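PDB 1T3Q: quinoline 2-oxidoreductase medium subunit from Pseudomonas putida, which carries the FAD of quinoline 2-oxidoreductase, a molybdenum hydroxylase, and probably passes electrons through that flavin as medium subunits of this family do. Local coordinates for residues C[118-123]-C[153-158]; C[126-131]-C[167-172]; C[72-77]-C[108-113]. One frame throughout, in Å; residues are numbered along the deposited sequence.

Contact 1: residues C[118-123]-C[153-158]; sequences ADAGAE and KGHYFT. With FAD (flavin-adenine dinucleotide), chain R.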
loop_
_atom_site.group_PDB
_atom_site.type_symbol
_atom_site.label_atom_id
_atom_site.label_comp_id
_atom_site.label_asym_id
_atom_site.label_seq_id
_atom_site.Cartn_x
_atom_site.Cartn_y
_atom_site.Cartn_z
ATOM N N ALA C 118 15.268 44.391 -13.360
ATOM C CA ALA C 118 16.078 45.463 -12.792
ATOM C C ALA C 118 16.573 45.294 -11.355
ATOM O O ALA C 118 16.483 46.222 -10.543
ATOM C CB ALA C 118 15.333 46.784 -12.923
ATOM N N ASP C 119 17.088 44.117 -11.028
ATOM C CA ASP C 119 17.624 43.922 -9.687
ATOM C C ASP C 119 18.880 44.800 -9.640
ATOM O O ASP C 119 19.712 44.743 -10.543
ATOM C CB ASP C 119 18.001 42.456 -9.459
ATOM C CG ASP C 119 18.407 42.180 -8.022
ATOM O OD1 ASP C 119 19.225 42.949 -7.480
ATOM O OD2 ASP C 119 17.915 41.194 -7.433
ATOM N N ALA C 120 19.008 45.616 -8.600
ATOM C CA ALA C 120 20.165 46.495 -8.474
ATOM C C ALA C 120 21.447 45.690 -8.293
ATOM O O ALA C 120 22.543 46.235 -8.390
ATOM C CB ALA C 120 19.982 47.446 -7.299
ATOM N N GLY C 121 21.303 44.392 -8.038
ATOM C CA GLY C 121 22.466 43.547 -7.849
ATOM C C GLY C 121 22.781 42.713 -9.073
ATOM O O GLY C 121 23.742 41.949 -9.071
ATOM N N ALA C 122 21.984 42.868 -10.127
ATOM C CA ALA C 122 22.169 42.102 -11.358
ATOM C C ALA C 122 23.279 42.642 -12.254
ATOM O O ALA C 122 23.528 43.848 -12.295
ATOM C CB ALA C 122 20.858 42.057 -12.137
ATOM N N GLU C 123 23.933 41.741 -12.981
ATOM C CA GLU C 123 25.021 42.121 -13.878
ATOM C C GLU C 123 24.601 42.878 -15.138
ATOM O O GLU C 123 25.220 43.880 -15.491
ATOM C CB GLU C 123 25.831 40.883 -14.303
ATOM C CG GLU C 123 26.808 40.368 -13.257
ATOM C CD GLU C 123 26.127 39.605 -12.135
ATOM O OE1 GLU C 123 26.798 39.285 -11.127
ATOM O OE2 GLU C 123 24.919 39.318 -12.264
ATOM N N LYS C 153 16.438 52.846 -13.418
ATOM C CA LYS C 153 16.250 53.953 -12.488
ATOM C C LYS C 153 16.500 53.610 -11.024
ATOM O O LYS C 153 16.664 54.507 -10.192
ATOM C CB LYS C 153 14.837 54.514 -12.650
ATOM C CG LYS C 153 14.509 54.932 -14.078
ATOM C CD LYS C 153 13.094 55.479 -14.195
ATOM C CE LYS C 153 12.923 56.771 -13.409
ATOM N N GLY C 154 16.522 52.318 -10.713
ATOM C CA GLY C 154 16.751 51.887 -9.346
ATOM C C GLY C 154 16.393 50.427 -9.148
ATOM O O GLY C 154 16.054 49.726 -10.103
ATOM N N HIS C 155 16.467 49.964 -7.906
ATOM C CA HIS C 155 16.148 48.579 -7.598
ATOM C C HIS C 155 14.699 48.283 -7.980
ATOM O O HIS C 155 13.771 48.851 -7.402
ATOM C CB HIS C 155 16.366 48.315 -6.108
ATOM C CG HIS C 155 16.361 46.865 -5.748
ATOM N ND1 HIS C 155 17.156 45.939 -6.389
ATOM C CD2 HIS C 155 15.669 46.180 -4.807
ATOM C CE1 HIS C 155 16.954 44.747 -5.858
ATOM N NE2 HIS C 155 16.056 44.866 -4.895
ATOM N N TYR C 156 14.518 47.390 -8.953
ATOM C CA TYR C 156 13.193 47.012 -9.452
ATOM C C TYR C 156 12.463 48.242 -9.978
ATOM O O TYR C 156 11.242 48.349 -9.866
ATOM C CB TYR C 156 12.345 46.365 -8.352
ATOM C CG TYR C 156 12.972 45.153 -7.700
ATOM C CD1 TYR C 156 13.683 44.216 -8.450
ATOM C CD2 TYR C 156 12.841 44.937 -6.329
ATOM C CE1 TYR C 156 14.249 43.095 -7.850
ATOM C CE2 TYR C 156 13.400 43.818 -5.720
ATOM C CZ TYR C 156 14.105 42.902 -6.486
ATOM O OH TYR C 156 14.671 41.804 -5.881
ATOM N N PHE C 157 13.220 49.164 -10.560
ATOM C CA PHE C 157 12.656 50.403 -11.078
ATOM C C PHE C 157 13.237 50.730 -12.452
ATOM O O PHE C 157 14.424 51.030 -12.571
ATOM C CB PHE C 157 12.973 51.536 -10.096
ATOM C CG PHE C 157 12.279 52.835 -10.401
ATOM C CD1 PHE C 157 12.703 54.011 -9.787
ATOM C CD2 PHE C 157 11.192 52.884 -11.271
ATOM C CE1 PHE C 157 12.056 55.219 -10.035
ATOM C CE2 PHE C 157 10.539 54.085 -11.524
ATOM C CZ PHE C 157 10.971 55.256 -10.903
ATOM N N THR C 158 12.403 50.671 -13.487
ATOM C CA THR C 158 12.860 50.976 -14.838
ATOM C C THR C 158 11.996 52.051 -15.492
ATOM O O THR C 158 10.967 52.454 -14.947
ATOM C CB THR C 158 12.831 49.734 -15.752
ATOM O OG1 THR C 158 11.472 49.389 -16.044
ATOM C CG2 THR C 158 13.521 48.558 -15.080
HETATM P PA FAD R . 11.297 36.750 -16.212
HETATM O O1A FAD R . 11.535 36.226 -14.839
HETATM O O2A FAD R . 10.355 36.180 -16.973
HETATM O O5B FAD R . 10.750 38.110 -15.814
HETATM C C5B FAD R . 11.547 39.265 -15.396
HETATM C C4B FAD R . 10.590 40.519 -15.219
HETATM O O4B FAD R . 10.721 41.310 -16.465
HETATM C C3B FAD R . 9.046 40.314 -15.037
HETATM O O3B FAD R . 8.479 41.315 -14.245
HETATM C C2B FAD R . 8.547 40.311 -16.514
HETATM O O2B FAD R . 7.206 40.720 -16.626
HETATM C C1B FAD R . 9.415 41.364 -17.136
HETATM N N9A FAD R . 9.764 41.135 -18.538
HETATM C C8A FAD R . 10.448 40.059 -19.064
HETATM N N7A FAD R . 10.809 40.238 -20.333
HETATM C C5A FAD R . 10.322 41.482 -20.661
HETATM C C6A FAD R . 10.399 42.297 -21.915
HETATM N N6A FAD R . 10.965 41.892 -23.024
HETATM N N1A FAD R . 9.785 43.541 -21.842
HETATM C C2A FAD R . 9.171 44.003 -20.698
HETATM N N3A FAD R . 9.046 43.331 -19.517
HETATM C C4A FAD R . 9.588 42.050 -19.560
HETATM N N1 FAD R . 20.593 37.382 -12.231
HETATM C C2 FAD R . 21.753 38.046 -12.236
HETATM O O2 FAD R . 21.855 39.153 -12.702
HETATM N N3 FAD R . 22.895 37.562 -11.511
HETATM C C4 FAD R . 22.826 36.431 -10.701
HETATM O O4 FAD R . 23.809 36.091 -10.082
HETATM C C4X FAD R . 21.536 35.737 -10.621
HETATM N N5 FAD R . 21.394 34.618 -9.839
HETATM C C5X FAD R . 20.191 33.939 -9.879
HETATM C C6 FAD R . 20.059 32.776 -9.053
HETATM C C7 FAD R . 18.882 32.026 -9.034
HETATM C C7M FAD R . 18.786 30.825 -8.117
HETATM C C8 FAD R . 17.744 32.415 -9.901
HETATM C C8M FAD R . 16.445 31.648 -9.933
HETATM C C9 FAD R . 17.868 33.553 -10.743
HETATM C C9A FAD R . 19.072 34.327 -10.731
HETATM N N10 FAD R . 19.276 35.527 -11.546
HETATM C C10 FAD R . 20.435 36.240 -11.480
HETATM C "C1'" FAD R . 18.115 36.061 -12.308
HETATM C "C2'" FAD R . 18.184 35.741 -13.830
HETATM O "O2'" FAD R . 19.180 36.564 -14.445
HETATM C "C3'" FAD R . 16.783 36.023 -14.379
HETATM O "O3'" FAD R . 16.627 35.172 -15.523
HETATM C "C4'" FAD R . 16.572 37.500 -14.807
HETATM O "O4'" FAD R . 16.768 38.393 -13.707
HETATM C "C5'" FAD R . 15.154 37.612 -15.291
HETATM O "O5'" FAD R . 15.078 37.199 -16.786
HETATM P P FAD R . 13.975 36.278 -17.232
HETATM O O1P FAD R . 14.163 36.134 -18.747
HETATM O O2P FAD R . 13.898 35.106 -16.492
HETATM O O3P FAD R . 12.701 36.985 -17.019
HETATM O O HOH W 1 15.628 39.806 -7.611
#
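Asp119, in an Asx turn, sets its carboxylate beside the rings of His155 and Tyr156, which stand on the type II turn of a two-stranded hairpin in the FAD-binding domain. The loop 118-123 joins two helices, and a type I turn from Asp119 to Ala122 bends it. His155 comes in edge-on: ND1 accepts from the backbone N of Ala120 at 2.9 Å, almost straight (168°) and in the ring plane. Its CE1 corner lies near Asp119 OD1, also at the ring's edge, with the carboxylate turned 76° from the ring. Because CG of His155 is anti to the backbone N (chi1 -167°), the imidazole reaches back from the turn to the loop. Tyr156 packs against it, its CG over the centre of the imidazole face, while its hydroxyl end runs alongside Asp119. There a water bridges the two side chains, giving a hydrogen to Asp119 OD2 at 2.7 Å and lying 2.8 Å from Tyr156 OH in the phenol plane. Asp119 OD1 meanwhile takes the N-H of Gly121 on its anti side at 2.6 Å, closing the Asx turn and, with the water on OD2, helping to hold the carboxylate's rotation. A leucine in place of His155 would probably leave the Ala120 N-H without its acceptor and Tyr156 without the flat ring it rests on. Beyond the turn, Glu123 OE2 accepts from FAD N3 at 2.8 Å, so the same loop reaches the flavin. On the backbone, Tyr156 N donates to Ala118 O from above the carbonyl plane; from the same alanine, the CB methyl meets Thr158 CG2 at a tight 3.3 Å.

Contact 2: residues C[126-131]-C[167-172]; sequences FLMATL and VRVEIP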
loop_
_atom_site.group_PDB
_atom_site.type_symbol
_atom_site.label_atom_id
_atom_site.label_comp_id
_atom_site.label_asym_id
_atom_site.label_seq_id
_atom_site.Cartn_x
_atom_site.Cartn_y
_atom_site.Cartn_z
ATOM N N PHE C 126 23.709 46.692 -14.881
ATOM C CA PHE C 126 24.952 47.402 -14.624
ATOM C C PHE C 126 25.819 47.487 -15.873
ATOM O O PHE C 126 26.344 48.550 -16.204
ATOM C CB PHE C 126 25.752 46.701 -13.517
ATOM C CG PHE C 126 27.207 47.092 -13.485
ATOM C CD1 PHE C 126 27.600 48.339 -13.003
ATOM C CD2 PHE C 126 28.182 46.229 -13.978
ATOM C CE1 PHE C 126 28.946 48.721 -13.016
ATOM C CE2 PHE C 126 29.529 46.601 -13.996
ATOM C CZ PHE C 126 29.911 47.850 -13.515
ATOM N N LEU C 127 25.977 46.360 -16.559
ATOM C CA LEU C 127 26.815 46.314 -17.754
ATOM C C LEU C 127 26.282 47.135 -18.924
ATOM O O LEU C 127 27.023 47.903 -19.544
ATOM C CB LEU C 127 27.015 44.866 -18.205
ATOM C CG LEU C 127 28.008 44.681 -19.356
ATOM C CD1 LEU C 127 29.403 45.112 -18.908
ATOM C CD2 LEU C 127 28.017 43.225 -19.794
ATOM N N MET C 128 25.002 46.972 -19.237
ATOM C CA MET C 128 24.419 47.717 -20.348
ATOM C C MET C 128 24.575 49.223 -20.155
ATOM O O MET C 128 24.905 49.942 -21.097
ATOM C CB MET C 128 22.943 47.353 -20.517
ATOM C CG MET C 128 22.710 45.905 -20.917
ATOM S SD MET C 128 23.613 45.420 -22.415
ATOM C CE MET C 128 25.044 44.557 -21.710
ATOM N N ALA C 129 24.343 49.698 -18.934
ATOM C CA ALA C 129 24.476 51.122 -18.646
ATOM C C ALA C 129 25.920 51.550 -18.843
ATOM O O ALA C 129 26.199 52.573 -19.470
ATOM C CB ALA C 129 24.036 51.417 -17.209
ATOM N N THR C 130 26.835 50.748 -18.310
ATOM C CA THR C 130 28.260 51.017 -18.396
ATOM C C THR C 130 28.780 51.017 -19.833
ATOM O O THR C 130 29.669 51.797 -20.183
ATOM C CB THR C 130 29.045 49.983 -17.558
ATOM O OG1 THR C 130 28.660 50.104 -16.183
ATOM C CG2 THR C 130 30.535 50.208 -17.677
ATOM N N LEU C 131 28.229 50.142 -20.664
ATOM C CA LEU C 131 28.650 50.059 -22.057
ATOM C C LEU C 131 27.916 51.066 -22.932
ATOM O O LEU C 131 28.101 51.094 -24.147
ATOM C CB LEU C 131 28.421 48.644 -22.591
ATOM C CG LEU C 131 29.300 47.581 -21.932
ATOM C CD1 LEU C 131 28.953 46.217 -22.491
ATOM C CD2 LEU C 131 30.769 47.913 -22.174
ATOM N N VAL C 167 12.129 45.408 -26.585
ATOM C CA VAL C 167 12.303 44.580 -27.768
ATOM C C VAL C 167 13.729 44.119 -28.011
ATOM O O VAL C 167 13.972 42.957 -28.332
ATOM C CB VAL C 167 11.801 45.320 -29.020
ATOM C CG1 VAL C 167 12.124 44.514 -30.272
ATOM C CG2 VAL C 167 10.305 45.548 -28.901
ATOM N N ARG C 168 14.676 45.033 -27.878
ATOM C CA ARG C 168 16.068 44.685 -28.096
ATOM C C ARG C 168 16.976 45.705 -27.447
ATOM O O ARG C 168 16.538 46.776 -27.031
ATOM C CB ARG C 168 16.380 44.612 -29.596
ATOM C CG ARG C 168 16.193 45.931 -30.329
ATOM C CD ARG C 168 16.755 45.880 -31.746
ATOM N NE ARG C 168 16.642 47.182 -32.398
ATOM C CZ ARG C 168 15.494 47.714 -32.803
ATOM N NH1 ARG C 168 15.482 48.907 -33.377
ATOM N NH2 ARG C 168 14.358 47.045 -32.653
ATOM N N VAL C 169 18.246 45.344 -27.350
ATOM C CA VAL C 169 19.248 46.206 -26.772
ATOM C C VAL C 169 20.332 46.349 -27.821
ATOM O O VAL C 169 20.753 45.364 -28.427
ATOM C CB VAL C 169 19.868 45.589 -25.507
ATOM C CG1 VAL C 169 20.943 46.514 -24.960
ATOM C CG2 VAL C 169 18.789 45.343 -24.466
ATOM N N GLU C 170 20.762 47.580 -28.053
ATOM C CA GLU C 170 21.810 47.820 -29.024
ATOM C C GLU C 170 23.037 48.294 -28.267
ATOM O O GLU C 170 23.006 49.314 -27.582
ATOM C CB GLU C 170 21.343 48.842 -30.067
ATOM C CG GLU C 170 20.262 48.271 -30.993
ATOM C CD GLU C 170 19.902 49.175 -32.164
ATOM O OE1 GLU C 170 19.000 48.794 -32.938
ATOM O OE2 GLU C 170 20.510 50.256 -32.315
ATOM N N ILE C 171 24.109 47.518 -28.372
ATOM C CA ILE C 171 25.356 47.823 -27.686
ATOM C C ILE C 171 26.424 48.301 -28.655
ATOM O O ILE C 171 26.787 47.587 -29.589
ATOM C CB ILE C 171 25.915 46.580 -26.966
ATOM C CG1 ILE C 171 24.828 45.938 -26.105
ATOM C CG2 ILE C 171 27.108 46.971 -26.104
ATOM C CD1 ILE C 171 25.259 44.641 -25.456
ATOM N N PRO C 172 26.939 49.522 -28.448
ATOM C CA PRO C 172 27.979 50.043 -29.337
ATOM C C PRO C 172 29.236 49.205 -29.145
ATOM O O PRO C 172 29.641 48.949 -28.011
ATOM C CB PRO C 172 28.181 51.472 -28.837
ATOM C CG PRO C 172 26.861 51.820 -28.227
ATOM C CD PRO C 172 26.503 50.554 -27.493
HETATM O O HOH W 2 30.027 50.248 -25.699
#
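This is a buried apolar contact, helix end against sheet: Met128, in the last turn of helix 123-130, and Leu131, just past it, rest on Val169 and Ile171 of strand 165-172, the middle strand of the five-stranded antiparallel sheet in the FAD-binding domain. Met128 carries one half of it. Its chain, bent at chi2 and chi3, brings SD over the strand, where the sulfur meets Ile171 CD1 at 3.5 Å and Val169 CG1 at 3.8 Å; CE also lies against Ile171 CD1. The side chains of Met128 and Ile171 cross at about a right angle, so the thioether lies across the end of the isoleucine. Ile171 divides its branches between the two residues from the helix side. With CG1 anti to the carbonyl carbon (chi1 -51°), CD1 goes to Met128, while CG2 touches CB and CD1 of Leu131, each at 4.1 Å. Helix 92-97 closes in as well, Leu93 touching Ile171 and Ile92 touching Leu131. At Pro172, nearer the solvent, the chemistry changes: its CD packs near Leu131 O, and a water donates both to that carbonyl, at 2.6 Å, and to Pro172 O, at 2.7 Å. Across the two segments, then, the side chains meet through carbon and sulfur alone, held by apolar packing rather than directed bonds, while the bridging water satisfies two backbone oxygens where the helix ends.

Contact 3: residues C[72-77]-C[108-113]; sequences GAMVTH and RGTLGG. With FAD (flavin-adenine dinucleotide), chain R.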
loop_
_atom_site.group_PDB
_atom_site.type_symbol
_atom_site.label_atom_id
_atom_site.label_comp_id
_atom_site.label_asym_id
_atom_site.label_seq_id
_atom_site.Cartn_x
_atom_site.Cartn_y
_atom_site.Cartn_z
ATOM N N GLY C 72 18.338 40.734 -29.115
ATOM C CA GLY C 72 16.915 40.707 -28.824
ATOM C C GLY C 72 16.637 40.436 -27.357
ATOM O O GLY C 72 17.424 39.773 -26.685
ATOM N N ALA C 73 15.511 40.945 -26.867
ATOM C CA ALA C 73 15.127 40.777 -25.469
ATOM C C ALA C 73 15.002 39.322 -25.013
ATOM O O ALA C 73 15.237 39.018 -23.841
ATOM C CB ALA C 73 13.815 41.511 -25.207
ATOM N N MET C 74 14.638 38.423 -25.924
ATOM C CA MET C 74 14.472 37.021 -25.558
ATOM C C MET C 74 15.715 36.152 -25.748
ATOM O O MET C 74 15.639 34.921 -25.699
ATOM C CB MET C 74 13.281 36.421 -26.309
ATOM C CG MET C 74 11.928 36.901 -25.787
ATOM S SD MET C 74 11.690 36.505 -24.016
ATOM C CE MET C 74 11.085 34.839 -24.142
ATOM N N VAL C 75 16.857 36.791 -25.969
ATOM C CA VAL C 75 18.113 36.062 -26.125
ATOM C C VAL C 75 18.530 35.625 -24.717
ATOM O O VAL C 75 18.671 36.456 -23.823
ATOM C CB VAL C 75 19.215 36.965 -26.744
ATOM C CG1 VAL C 75 20.553 36.243 -26.738
ATOM C CG2 VAL C 75 18.827 37.346 -28.173
ATOM N N THR C 76 18.713 34.320 -24.528
ATOM C CA THR C 76 19.088 33.771 -23.226
ATOM C C THR C 76 20.514 34.104 -22.812
ATOM O O THR C 76 21.364 34.381 -23.655
ATOM C CB THR C 76 18.936 32.230 -23.206
ATOM O OG1 THR C 76 19.783 31.651 -24.210
ATOM C CG2 THR C 76 17.491 31.833 -23.474
ATOM N N HIS C 77 20.776 34.085 -21.508
ATOM C CA HIS C 77 22.121 34.355 -21.022
ATOM C C HIS C 77 23.043 33.350 -21.709
ATOM O O HIS C 77 24.152 33.688 -22.129
ATOM C CB HIS C 77 22.219 34.165 -19.507
ATOM C CG HIS C 77 21.306 35.051 -18.718
ATOM N ND1 HIS C 77 21.021 36.348 -19.087
ATOM C CD2 HIS C 77 20.652 34.840 -17.552
ATOM C CE1 HIS C 77 20.231 36.898 -18.182
ATOM N NE2 HIS C 77 19.993 36.004 -17.239
ATOM N N ARG C 108 17.596 29.607 -19.269
ATOM C CA ARG C 108 16.250 30.176 -19.394
ATOM C C ARG C 108 16.216 31.697 -19.285
ATOM O O ARG C 108 15.425 32.355 -19.966
ATOM C CB ARG C 108 15.308 29.592 -18.330
ATOM C CG ARG C 108 14.935 28.132 -18.541
ATOM C CD ARG C 108 13.726 27.744 -17.687
ATOM N NE ARG C 108 12.501 28.439 -18.096
ATOM C CZ ARG C 108 11.776 28.127 -19.169
ATOM N NH1 ARG C 108 10.680 28.821 -19.457
ATOM N NH2 ARG C 108 12.134 27.113 -19.949
ATOM N N GLY C 109 17.057 32.250 -18.416
ATOM C CA GLY C 109 17.097 33.689 -18.230
ATOM C C GLY C 109 17.449 34.433 -19.504
ATOM O O GLY C 109 18.260 33.957 -20.301
ATOM N N THR C 110 16.847 35.604 -19.696
ATOM C CA THR C 110 17.098 36.400 -20.894
ATOM C C THR C 110 17.621 37.795 -20.571
ATOM O O THR C 110 17.481 38.287 -19.449
ATOM C CB THR C 110 15.813 36.556 -21.744
ATOM O OG1 THR C 110 14.859 37.359 -21.034
ATOM C CG2 THR C 110 15.198 35.196 -22.039
ATOM N N LEU C 111 18.225 38.431 -21.567
ATOM C CA LEU C 111 18.753 39.779 -21.403
ATOM C C LEU C 111 17.592 40.729 -21.094
ATOM O O LEU C 111 17.654 41.518 -20.148
ATOM C CB LEU C 111 19.471 40.218 -22.689
ATOM C CG LEU C 111 20.015 41.651 -22.720
ATOM C CD1 LEU C 111 21.044 41.844 -21.604
ATOM C CD2 LEU C 111 20.642 41.932 -24.087
ATOM N N GLY C 112 16.531 40.639 -21.892
ATOM C CA GLY C 112 15.373 41.491 -21.690
ATOM C C GLY C 112 14.727 41.309 -20.326
ATOM O O GLY C 112 14.331 42.283 -19.684
ATOM N N GLY C 113 14.613 40.060 -19.886
ATOM C CA GLY C 113 14.017 39.789 -18.589
ATOM C C GLY C 113 14.869 40.327 -17.455
ATOM O O GLY C 113 14.354 40.872 -16.475
HETATM P PA FAD R . 11.297 36.750 -16.212
HETATM O O1A FAD R . 11.535 36.226 -14.839
HETATM O O2A FAD R . 10.355 36.180 -16.973
HETATM O O5B FAD R . 10.750 38.110 -15.814
HETATM C C5B FAD R . 11.547 39.265 -15.396
HETATM C C4B FAD R . 10.590 40.519 -15.219
HETATM O O4B FAD R . 10.721 41.310 -16.465
HETATM C C3B FAD R . 9.046 40.314 -15.037
HETATM O O3B FAD R . 8.479 41.315 -14.245
HETATM C C2B FAD R . 8.547 40.311 -16.514
HETATM O O2B FAD R . 7.206 40.720 -16.626
HETATM C C1B FAD R . 9.415 41.364 -17.136
HETATM N N9A FAD R . 9.764 41.135 -18.538
HETATM C C8A FAD R . 10.448 40.059 -19.064
HETATM N N7A FAD R . 10.809 40.238 -20.333
HETATM C C5A FAD R . 10.322 41.482 -20.661
HETATM C C6A FAD R . 10.399 42.297 -21.915
HETATM N N6A FAD R . 10.965 41.892 -23.024
HETATM N N1A FAD R . 9.785 43.541 -21.842
HETATM C C2A FAD R . 9.171 44.003 -20.698
HETATM N N3A FAD R . 9.046 43.331 -19.517
HETATM C C4A FAD R . 9.588 42.050 -19.560
HETATM N N1 FAD R . 20.593 37.382 -12.231
HETATM C C2 FAD R . 21.753 38.046 -12.236
HETATM O O2 FAD R . 21.855 39.153 -12.702
HETATM N N3 FAD R . 22.895 37.562 -11.511
HETATM C C4 FAD R . 22.826 36.431 -10.701
HETATM O O4 FAD R . 23.809 36.091 -10.082
HETATM C C4X FAD R . 21.536 35.737 -10.621
HETATM N N5 FAD R . 21.394 34.618 -9.839
HETATM C C5X FAD R . 20.191 33.939 -9.879
HETATM C C6 FAD R . 20.059 32.776 -9.053
HETATM C C7 FAD R . 18.882 32.026 -9.034
HETATM C C7M FAD R . 18.786 30.825 -8.117
HETATM C C8 FAD R . 17.744 32.415 -9.901
HETATM C C8M FAD R . 16.445 31.648 -9.933
HETATM C C9 FAD R . 17.868 33.553 -10.743
HETATM C C9A FAD R . 19.072 34.327 -10.731
HETATM N N10 FAD R . 19.276 35.527 -11.546
HETATM C C10 FAD R . 20.435 36.240 -11.480
HETATM C "C1'" FAD R . 18.115 36.061 -12.308
HETATM C "C2'" FAD R . 18.184 35.741 -13.830
HETATM O "O2'" FAD R . 19.180 36.564 -14.445
HETATM C "C3'" FAD R . 16.783 36.023 -14.379
HETATM O "O3'" FAD R . 16.627 35.172 -15.523
HETATM C "C4'" FAD R . 16.572 37.500 -14.807
HETATM O "O4'" FAD R . 16.768 38.393 -13.707
HETATM C "C5'" FAD R . 15.154 37.612 -15.291
HETATM O "O5'" FAD R . 15.078 37.199 -16.786
HETATM P P FAD R . 13.975 36.278 -17.232
HETATM O O1P FAD R . 14.163 36.134 -18.747
HETATM O O2P FAD R . 13.898 35.106 -16.492
HETATM O O3P FAD R . 12.701 36.985 -17.019
#
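The contact forms part of the site for the FAD pyrophosphate and ribityl chain, where the loop 72-77 backs the glycine-rich start of helix 111-117. Three backbone bonds join them: Gly112 N to Ala73 O, Leu111 N to Val75 O and His77 N to Gly109 O, the first and last at 2.8 Å. Thr76 and Thr110 form a single beta bridge between the Leu111-Val75 and His77-Gly109 bonds. Thr110, the N-cap of helix 111-117, holds the phosphate: its backbone N donates to FAD O1P at 2.9 Å and its hydroxyl OG1 to the same oxygen at 2.7 Å. With OG1 set between the backbone N and the carbonyl carbon (chi1 67°), that hydroxyl can also accept from Gly113 N at 2.9 Å, capping the helix while it grips the ligand. His77 lays one ring face over Gly109 O and Thr110 N, and its NE2 meets the ribityl O2' of FAD at 3.0 Å. Space is scarce around the glycines: a beta carbon on Gly109 would run into His77 CD2 and FAD O3', one on Gly113 into FAD O3P, and one on Gly112 into Ala73 CB. The phosphate thus lies beside the first turn of the helix, and a glycine-lined loop and helix start cradling the FAD pyrophosphate are consistent with the FAD_PCMH-type FAD-binding domain of molybdenum hydroxylases.

Contact 2 is the apolar core of the three, contact 3 is equally buried but polar, and contact 1 lies partly at the surface. Contacts 1 and 3 both touch FAD, at different parts: contact 1 at the flavin ring, contact 3 at the pyrophosphate and ribityl chain. Helix 111-117 links them, starting in contact 3 and running out just before loop 118-123, which leads into helix 123-130 of contact 2. Contacts 2 and 3 also meet directly, where Val167 O probably accepts from Ala73 N and Val169 packs on Leu111. Contact 1 relies on two direct hydrogen bonds, a bridging water and the turns that present them, contact 2 on apolar packing, contact 3 on backbone bonds.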